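Side-chain contacts in Iron(3+)-hydroxamate-binding protein FhuD (Bacillus subtilis subsp. subtilis, PDB 3G9Q), which binds iron(3+)-hydroxamate complexes such as ferrichrome and passes them to the membrane permease of an ABC transporter for iron uptake: residues Leu262-Ile265 against Thr266-Thr270; Gln152-Lys156 against Asp157-Phe161; Glu122-Leu125 against Ala126-Lys130. All blocks are in the same frame, centred on the assembly; numbering follows the deposited sequence.

How the contacts relate
Along the chain the three contacts come in the order 3, 2, 1. They lie in series, and none nests in or crosses another. Each is local: contacts 3 and 1 span helix turns, and only contact 2 closes a loop, the turn of a hairpin. Contact 3 lies on the long helix 118-143. Strand 148-154 follows that helix in the chain and leads into contact 2, part of the mixed five-stranded sheet. Contact 1 is near the end of helix 255-270. That helix packs back on helix 118-143, where Leu262 CD2 lies 4.0 Å from Trp128 CH2. Contact 2 touches neither of the others; its centre is about 34 Å from that of contact 3.

Contact 1 of 3, residues Leu262-Ile265 against Thr266-Thr270; sequences LEFI and TESLT
Leu262-Ile265 and Thr266-Thr270 are consecutive turns of one alpha-helix, and regular i to i+4 backbone bonds join them. This is helix 255-270, the last helix of the chain. Glu267 N donates to Glu263 O at 2.8 Å, and its N-H points almost straight at the oxygen (170°). Thr266 N, Ser268 N and Leu269 N make the equivalent bonds to Leu262 O, Phe264 O and Ile265 O.

Two of these carbonyls are gripped twice, because a hydroxyl one turn on adds a second bond. Thr266 OG1 donates to Leu262 O at 2.7 Å. The hydroxyl stands beside its own backbone N (chi1 -52°), which turns it back toward the preceding turn. The Leu262 side chain crosses that of Thr266 obliquely, with CD1 of Leu262 3.7 Å from Thr266 OG1. The Thr266 side chain also meets Ala135 and Ile139 of helix 118-143.

Ser268 repeats the pattern two residues on. Its OG donates to Phe264 O at 2.5 Å. Ser268 OG and Ser268 N reach that oxygen from opposite faces of the carbonyl plane. A buried hydroxyl is thus satisfied within the helix itself. The ring of Phe264 also meets that of Phe212, and its side chain touches Tyr243.

On the apolar side, Ile265 CG2 and Leu269 CD1 are 4.4 Å apart, a loose contact. Ile265 also packs on Ile171, Ile172 and Leu176, and Leu269 on Leu178. Near the end of the helix a third hydroxyl turns back: Thr270 OG1 donates to Thr266 O at 2.8 Å, from above the carbonyl plane.

Ser268 OG also sits over one face of the Phe264 ring, displaced toward the rim, with CE1 of Phe264 its nearest ring atom at 3.3 Å.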
loop_
_atom_site.group_PDB
_atom_site.type_symbol
_atom_site.label_atom_id
_atom_site.label_comp_id
_atom_site.label_asym_id
_atom_site.label_seq_id
_atom_site.Cartn_x
_atom_site.Cartn_y
_atom_site.Cartn_z
ATOM N N LEU A 262 -5.486 -7.105 -0.703
ATOM C CA LEU A 262 -6.582 -7.631 -1.508
ATOM C C LEU A 262 -7.288 -8.741 -0.775
ATOM O O LEU A 262 -8.470 -8.956 -0.993
ATOM C CB LEU A 262 -6.100 -8.154 -2.866
ATOM C CG LEU A 262 -7.193 -8.759 -3.776
ATOM C CD1 LEU A 262 -8.339 -7.783 -3.992
ATOM C CD2 LEU A 262 -6.588 -9.137 -5.114
ATOM N N GLU A 263 -6.569 -9.452 0.086
ATOM C CA GLU A 263 -7.179 -10.537 0.853
ATOM C C GLU A 263 -8.127 -9.897 1.875
ATOM O O GLU A 263 -9.286 -10.298 2.012
ATOM C CB GLU A 263 -6.096 -11.364 1.557
ATOM C CG GLU A 263 -6.572 -12.684 2.182
ATOM C CD GLU A 263 -5.482 -13.359 3.043
ATOM O OE1 GLU A 263 -4.360 -13.604 2.523
ATOM O OE2 GLU A 263 -5.749 -13.647 4.240
ATOM N N PHE A 264 -7.639 -8.880 2.573
ATOM C CA PHE A 264 -8.465 -8.207 3.558
ATOM C C PHE A 264 -9.709 -7.566 2.937
ATOM O O PHE A 264 -10.790 -7.630 3.522
ATOM C CB PHE A 264 -7.652 -7.151 4.294
ATOM C CG PHE A 264 -8.485 -6.236 5.129
ATOM C CD1 PHE A 264 -9.103 -6.693 6.273
ATOM C CD2 PHE A 264 -8.673 -4.916 4.755
ATOM C CE1 PHE A 264 -9.896 -5.847 7.034
ATOM C CE2 PHE A 264 -9.468 -4.063 5.512
ATOM C CZ PHE A 264 -10.077 -4.534 6.653
ATOM N N ILE A 265 -9.545 -6.941 1.771
ATOM C CA ILE A 265 -10.655 -6.303 1.062
ATOM C C ILE A 265 -11.736 -7.360 0.749
ATOM O O ILE A 265 -12.908 -7.202 1.103
ATOM C CB ILE A 265 -10.197 -5.677 -0.303
ATOM C CG1 ILE A 265 -9.087 -4.625 -0.084
ATOM C CG2 ILE A 265 -11.416 -5.107 -1.051
ATOM C CD1 ILE A 265 -8.372 -4.173 -1.354
ATOM N N THR A 266 -11.310 -8.438 0.087
ATOM C CA THR A 266 -12.180 -9.535 -0.319
ATOM C C THR A 266 -12.871 -10.221 0.851
ATOM O O THR A 266 -14.097 -10.362 0.855
ATOM C CB THR A 266 -11.387 -10.578 -1.117
ATOM O OG1 THR A 266 -10.689 -9.926 -2.188
ATOM C CG2 THR A 266 -12.327 -11.634 -1.682
ATOM N N GLU A 267 -12.094 -10.651 1.843
ATOM C CA GLU A 267 -12.678 -11.300 3.004
ATOM C C GLU A 267 -13.755 -10.417 3.637
ATOM O O GLU A 267 -14.859 -10.886 3.900
ATOM C CB GLU A 267 -11.602 -11.631 4.044
ATOM C CG GLU A 267 -12.166 -12.164 5.363
ATOM C CD GLU A 267 -12.966 -13.464 5.209
ATOM O OE1 GLU A 267 -13.721 -13.805 6.145
ATOM O OE2 GLU A 267 -12.841 -14.156 4.170
ATOM N N SER A 268 -13.432 -9.142 3.871
ATOM C CA SER A 268 -14.369 -8.191 4.481
ATOM C C SER A 268 -15.670 -8.102 3.712
ATOM O O SER A 268 -16.746 -8.170 4.299
ATOM C CB SER A 268 -13.768 -6.783 4.525
ATOM O OG SER A 268 -12.495 -6.751 5.130
ATOM N N LEU A 269 -15.557 -7.929 2.395
ATOM C CA LEU A 269 -16.717 -7.796 1.522
ATOM C C LEU A 269 -17.498 -9.058 1.210
ATOM O O LEU A 269 -18.520 -8.979 0.540
ATOM C CB LEU A 269 -16.318 -7.145 0.201
ATOM C CG LEU A 269 -15.834 -5.707 0.300
ATOM C CD1 LEU A 269 -15.814 -5.116 -1.102
ATOM C CD2 LEU A 269 -16.763 -4.891 1.192
ATOM N N THR A 270 -17.034 -10.215 1.678
ATOM C CA THR A 270 -17.745 -11.461 1.408
ATOM C C THR A 270 -18.052 -12.331 2.618
ATOM O O THR A 270 -18.643 -13.390 2.444
ATOM C CB THR A 270 -16.986 -12.380 0.404
ATOM O OG1 THR A 270 -15.689 -12.691 0.926
ATOM C CG2 THR A 270 -16.864 -11.731 -0.976
#

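Contact 2 of 3, residues Gln152-Lys156 against Asp157-Phe161; sequences QTNGK and DIYVF
Asn154 and Tyr159 lie on the same face of a beta hairpin, and their side chains run across each other at a slant. The amide and the phenol ring are 20° from coplanar. In Asn154, CG is anti to the backbone N, which carries the amide to the Tyr159 hydroxyl. Asn154 ND2 donates to Tyr159 OH at 3.1 Å, with a bent N-H angle of 146°. The hydroxyl lies somewhat out of the amide plane. Nearer the backbone, Asn154 CB packs against CE1 of Tyr159 at 3.6 Å. The ring of Tyr159 also meets that of Trp216.

Without the phenol, as with an alanine here, the Asn154 amide would probably lose its hydroxyl partner and be less fixed in rotation, and Trp216 would lose a ring neighbour.

Gln152 and Phe161 share that face farther from the turn. Here the amide stands steeply to the ring, at 69°. Gln152 CB lies at the ring edge, in plane, and CG comes within 3.4 Å of Phe161 CE1. Thr153 and Ile158 point to the other face, where both meet Val225.

The backbone keeps the register. Tyr159 N donates to Gln152 O at 2.9 Å, and Gln152 N to Tyr159 O at 3.0 Å. Asn154 N donates to Asp157 O across the turn. Gly155, with positive phi, and Lys156 form its corners. This is a tight antiparallel hairpin closed by a type II' beta turn, and its strands 148-154 and 157-161 belong to the mixed five-stranded sheet.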
loop_
_atom_site.group_PDB
_atom_site.type_symbol
_atom_site.label_atom_id
_atom_site.label_comp_id
_atom_site.label_asym_id
_atom_site.label_seq_id
_atom_site.Cartn_x
_atom_site.Cartn_y
_atom_site.Cartn_z
ATOM N N GLN A 152 -9.960 7.789 6.293
ATOM C CA GLN A 152 -9.160 7.724 7.509
ATOM C C GLN A 152 -9.333 8.985 8.314
ATOM O O GLN A 152 -9.541 10.070 7.772
ATOM C CB GLN A 152 -7.682 7.521 7.191
ATOM C CG GLN A 152 -7.387 6.216 6.485
ATOM C CD GLN A 152 -5.915 6.034 6.243
ATOM O OE1 GLN A 152 -5.277 6.848 5.571
ATOM N NE2 GLN A 152 -5.361 4.967 6.796
ATOM N N THR A 153 -9.220 8.825 9.620
ATOM C CA THR A 153 -9.397 9.923 10.545
ATOM C C THR A 153 -8.085 10.398 11.146
ATOM O O THR A 153 -7.171 9.605 11.378
ATOM C CB THR A 153 -10.332 9.494 11.688
ATOM O OG1 THR A 153 -10.637 10.621 12.518
ATOM C CG2 THR A 153 -9.666 8.403 12.531
ATOM N N ASN A 154 -8.011 11.702 11.395
ATOM C CA ASN A 154 -6.837 12.325 11.988
ATOM C C ASN A 154 -7.249 13.621 12.666
ATOM O O ASN A 154 -7.185 14.690 12.067
ATOM C CB ASN A 154 -5.786 12.627 10.923
ATOM C CG ASN A 154 -4.563 13.314 11.499
ATOM O OD1 ASN A 154 -3.934 12.814 12.443
ATOM N ND2 ASN A 154 -4.216 14.465 10.933
ATOM N N GLY A 155 -7.676 13.518 13.916
ATOM C CA GLY A 155 -8.098 14.700 14.637
ATOM C C GLY A 155 -9.500 15.090 14.229
ATOM O O GLY A 155 -10.420 14.272 14.285
ATOM N N LYS A 156 -9.669 16.342 13.815
ATOM C CA LYS A 156 -10.975 16.832 13.390
ATOM C C LYS A 156 -11.207 16.589 11.890
ATOM O O LYS A 156 -12.351 16.543 11.421
ATOM C CB LYS A 156 -11.102 18.326 13.718
ATOM C CG LYS A 156 -11.157 18.639 15.219
ATOM C CD LYS A 156 -11.441 20.122 15.475
ATOM C CE LYS A 156 -11.467 20.462 16.971
ATOM N NZ LYS A 156 -12.547 19.752 17.709
ATOM N N ASP A 157 -10.113 16.410 11.152
ATOM C CA ASP A 157 -10.176 16.170 9.714
ATOM C C ASP A 157 -10.403 14.711 9.357
ATOM O O ASP A 157 -9.899 13.814 10.027
ATOM C CB ASP A 157 -8.880 16.639 9.048
ATOM C CG ASP A 157 -8.688 18.130 9.147
ATOM O OD1 ASP A 157 -7.533 18.589 8.968
ATOM O OD2 ASP A 157 -9.699 18.832 9.399
ATOM N N ILE A 158 -11.160 14.492 8.289
ATOM C CA ILE A 158 -11.454 13.149 7.797
ATOM C C ILE A 158 -11.095 13.114 6.312
ATOM O O ILE A 158 -11.552 13.957 5.528
ATOM C CB ILE A 158 -12.947 12.802 7.964
ATOM C CG1 ILE A 158 -13.318 12.807 9.446
ATOM C CG2 ILE A 158 -13.237 11.448 7.349
ATOM C CD1 ILE A 158 -14.818 12.842 9.734
ATOM N N TYR A 159 -10.264 12.150 5.932
ATOM C CA TYR A 159 -9.842 12.027 4.539
ATOM C C TYR A 159 -10.649 10.941 3.802
ATOM O O TYR A 159 -10.738 9.813 4.271
ATOM C CB TYR A 159 -8.326 11.713 4.470
ATOM C CG TYR A 159 -7.443 12.565 5.384
ATOM C CD1 TYR A 159 -6.837 12.009 6.525
ATOM C CD2 TYR A 159 -7.212 13.922 5.116
ATOM C CE1 TYR A 159 -6.017 12.783 7.380
ATOM C CE2 TYR A 159 -6.397 14.706 5.965
ATOM C CZ TYR A 159 -5.806 14.128 7.093
ATOM O OH TYR A 159 -5.012 14.888 7.931
ATOM N N VAL A 160 -11.273 11.301 2.680
ATOM C CA VAL A 160 -12.026 10.342 1.869
ATOM C C VAL A 160 -11.152 10.090 0.657
ATOM O O VAL A 160 -11.036 10.947 -0.217
ATOM C CB VAL A 160 -13.418 10.892 1.418
ATOM C CG1 VAL A 160 -13.276 12.314 0.917
ATOM C CG2 VAL A 160 -14.006 10.016 0.327
ATOM N N PHE A 161 -10.521 8.919 0.614
ATOM C CA PHE A 161 -9.615 8.593 -0.481
ATOM C C PHE A 161 -10.267 8.161 -1.772
ATOM O O PHE A 161 -11.392 7.678 -1.787
ATOM C CB PHE A 161 -8.622 7.528 -0.039
ATOM C CG PHE A 161 -7.812 7.935 1.146
ATOM C CD1 PHE A 161 -8.183 7.538 2.428
ATOM C CD2 PHE A 161 -6.717 8.778 0.995
ATOM C CE1 PHE A 161 -7.472 7.979 3.546
ATOM C CE2 PHE A 161 -6.003 9.224 2.099
ATOM C CZ PHE A 161 -6.380 8.825 3.381
#

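Contact 3 of 3, residues Glu122-Leu125 against Ala126-Lys130; sequences EKWL and AKWDK
Helix 118-143 is the long helix that links the two lobes in this class of solute-binding protein, and Trp124 and Trp128 lie side by side along it. They are four residues apart, one turn on. Their side chains point the same way. In both, CG is anti to the backbone N (chi1 -179° in Trp124), and this sends the two indoles off the helix in the same direction.

The planes are nearly parallel, 10° apart, but slid past each other. The six-membered ring of Trp124 is 4.8 Å, centroid to centroid, from the five-membered ring of Trp128, and the overlap is slight. The closest atoms are CH2 of Trp124 and CG of Trp128, at 3.5 Å. A CH-pi contact adds to this: Trp128 CB sits over the face of the Trp124 six-membered ring, 3.7 Å from its centroid. The backbone bond from Trp128 N to Trp124 O joins the same two residues.

Lys127 crosses Trp124 at about a right angle, with Lys127 NZ 4.2 Å from Trp124 CD1. Lys123 NZ lies 4.5 Å from Lys127 NZ. Two like charges this close would probably repel, but Glu259 is next to Lys127 and may temper this.

Both tryptophan side chains contact helix 255-270. Trp124 NE1 is hydrogen-bonded to Glu259 OE1, and Trp124 also touches Pro255. Trp128 packs on Leu258 and Leu262. Toward helix 106-115, Trp124 and Leu125 meet Leu108, and Leu125 also touches Lys109. The tryptophan pair thus lies between helices 118-143 and 255-270, while Leu125 joins the first of these to helix 106-115.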
loop_
_atom_site.group_PDB
_atom_site.type_symbol
_atom_site.label_atom_id
_atom_site.label_comp_id
_atom_site.label_asym_id
_atom_site.label_seq_id
_atom_site.Cartn_x
_atom_site.Cartn_y
_atom_site.Cartn_z
ATOM N N GLU A 122 7.413 -11.480 -13.881
ATOM C CA GLU A 122 6.341 -11.849 -14.793
ATOM C C GLU A 122 5.544 -12.997 -14.183
ATOM O O GLU A 122 4.351 -13.142 -14.437
ATOM C CB GLU A 122 6.921 -12.261 -16.147
ATOM C CG GLU A 122 7.787 -13.510 -16.093
ATOM C CD GLU A 122 8.539 -13.784 -17.403
ATOM O OE1 GLU A 122 9.431 -12.983 -17.773
ATOM O OE2 GLU A 122 8.237 -14.807 -18.061
ATOM N N LYS A 123 6.211 -13.800 -13.363
ATOM C CA LYS A 123 5.570 -14.933 -12.703
ATOM C C LYS A 123 4.536 -14.427 -11.689
ATOM O O LYS A 123 3.384 -14.864 -11.703
ATOM C CB LYS A 123 6.633 -15.789 -12.002
ATOM C CG LYS A 123 6.250 -17.246 -11.757
ATOM C CD LYS A 123 5.074 -17.367 -10.801
ATOM C CE LYS A 123 4.767 -18.818 -10.447
ATOM N NZ LYS A 123 3.617 -18.931 -9.493
ATOM N N TRP A 124 4.954 -13.504 -10.820
ATOM C CA TRP A 124 4.075 -12.921 -9.805
ATOM C C TRP A 124 2.921 -12.116 -10.435
ATOM O O TRP A 124 1.801 -12.116 -9.920
ATOM C CB TRP A 124 4.875 -12.006 -8.867
ATOM C CG TRP A 124 4.030 -11.389 -7.777
ATOM C CD1 TRP A 124 3.795 -11.895 -6.520
ATOM C CD2 TRP A 124 3.257 -10.182 -7.874
ATOM N NE1 TRP A 124 2.923 -11.071 -5.837
ATOM C CE2 TRP A 124 2.578 -10.019 -6.642
ATOM C CE3 TRP A 124 3.071 -9.223 -8.882
ATOM C CZ2 TRP A 124 1.724 -8.936 -6.393
ATOM C CZ3 TRP A 124 2.216 -8.141 -8.632
ATOM C CH2 TRP A 124 1.557 -8.010 -7.392
ATOM N N LEU A 125 3.201 -11.415 -11.535
ATOM C CA LEU A 125 2.174 -10.640 -12.224
ATOM C C LEU A 125 1.063 -11.566 -12.694
ATOM O O LEU A 125 -0.123 -11.217 -12.641
ATOM C CB LEU A 125 2.762 -9.911 -13.425
ATOM C CG LEU A 125 3.689 -8.755 -13.042
ATOM C CD1 LEU A 125 4.327 -8.149 -14.309
ATOM C CD2 LEU A 125 2.888 -7.703 -12.270
ATOM N N ALA A 126 1.467 -12.748 -13.146
ATOM C CA ALA A 126 0.547 -13.768 -13.613
ATOM C C ALA A 126 -0.313 -14.234 -12.440
ATOM O O ALA A 126 -1.523 -14.424 -12.583
ATOM C CB ALA A 126 1.334 -14.952 -14.201
ATOM N N LYS A 127 0.326 -14.423 -11.289
ATOM C CA LYS A 127 -0.356 -14.847 -10.070
ATOM C C LYS A 127 -1.290 -13.733 -9.607
ATOM O O LYS A 127 -2.418 -13.989 -9.186
ATOM C CB LYS A 127 0.674 -15.123 -8.971
ATOM C CG LYS A 127 0.104 -15.567 -7.632
ATOM C CD LYS A 127 1.180 -15.504 -6.549
ATOM C CE LYS A 127 2.411 -16.306 -6.952
ATOM N NZ LYS A 127 3.606 -16.025 -6.113
ATOM N N TRP A 128 -0.803 -12.496 -9.682
ATOM C CA TRP A 128 -1.572 -11.333 -9.273
ATOM C C TRP A 128 -2.840 -11.182 -10.082
ATOM O O TRP A 128 -3.921 -11.043 -9.516
ATOM C CB TRP A 128 -0.728 -10.064 -9.411
ATOM C CG TRP A 128 -1.456 -8.776 -9.093
ATOM C CD1 TRP A 128 -1.709 -7.754 -9.950
ATOM C CD2 TRP A 128 -2.013 -8.386 -7.825
ATOM N NE1 TRP A 128 -2.394 -6.749 -9.301
ATOM C CE2 TRP A 128 -2.592 -7.115 -7.995
ATOM C CE3 TRP A 128 -2.081 -8.995 -6.561
ATOM C CZ2 TRP A 128 -3.229 -6.434 -6.949
ATOM C CZ3 TRP A 128 -2.716 -8.320 -5.524
ATOM C CH2 TRP A 128 -3.280 -7.056 -5.726
ATOM N N ASP A 129 -2.722 -11.201 -11.404
ATOM C CA ASP A 129 -3.902 -11.046 -12.256
ATOM C C ASP A 129 -4.910 -12.169 -12.114
ATOM O O ASP A 129 -6.098 -11.971 -12.366
ATOM C CB ASP A 129 -3.479 -10.893 -13.714
ATOM C CG ASP A 129 -2.864 -9.534 -13.990
ATOM O OD1 ASP A 129 -2.466 -9.285 -15.149
ATOM O OD2 ASP A 129 -2.783 -8.717 -13.041
ATOM N N LYS A 130 -4.423 -13.343 -11.717
ATOM C CA LYS A 130 -5.290 -14.497 -11.501
ATOM C C LYS A 130 -6.073 -14.290 -10.193
ATOM O O LYS A 130 -7.214 -14.746 -10.051
ATOM C CB LYS A 130 -4.464 -15.786 -11.420
ATOM C CG LYS A 130 -5.303 -17.060 -11.282
ATOM C CD LYS A 130 -4.451 -18.330 -11.372
ATOM C CE LYS A 130 -5.325 -19.572 -11.244
ATOM N NZ LYS A 130 -6.186 -19.458 -10.017
#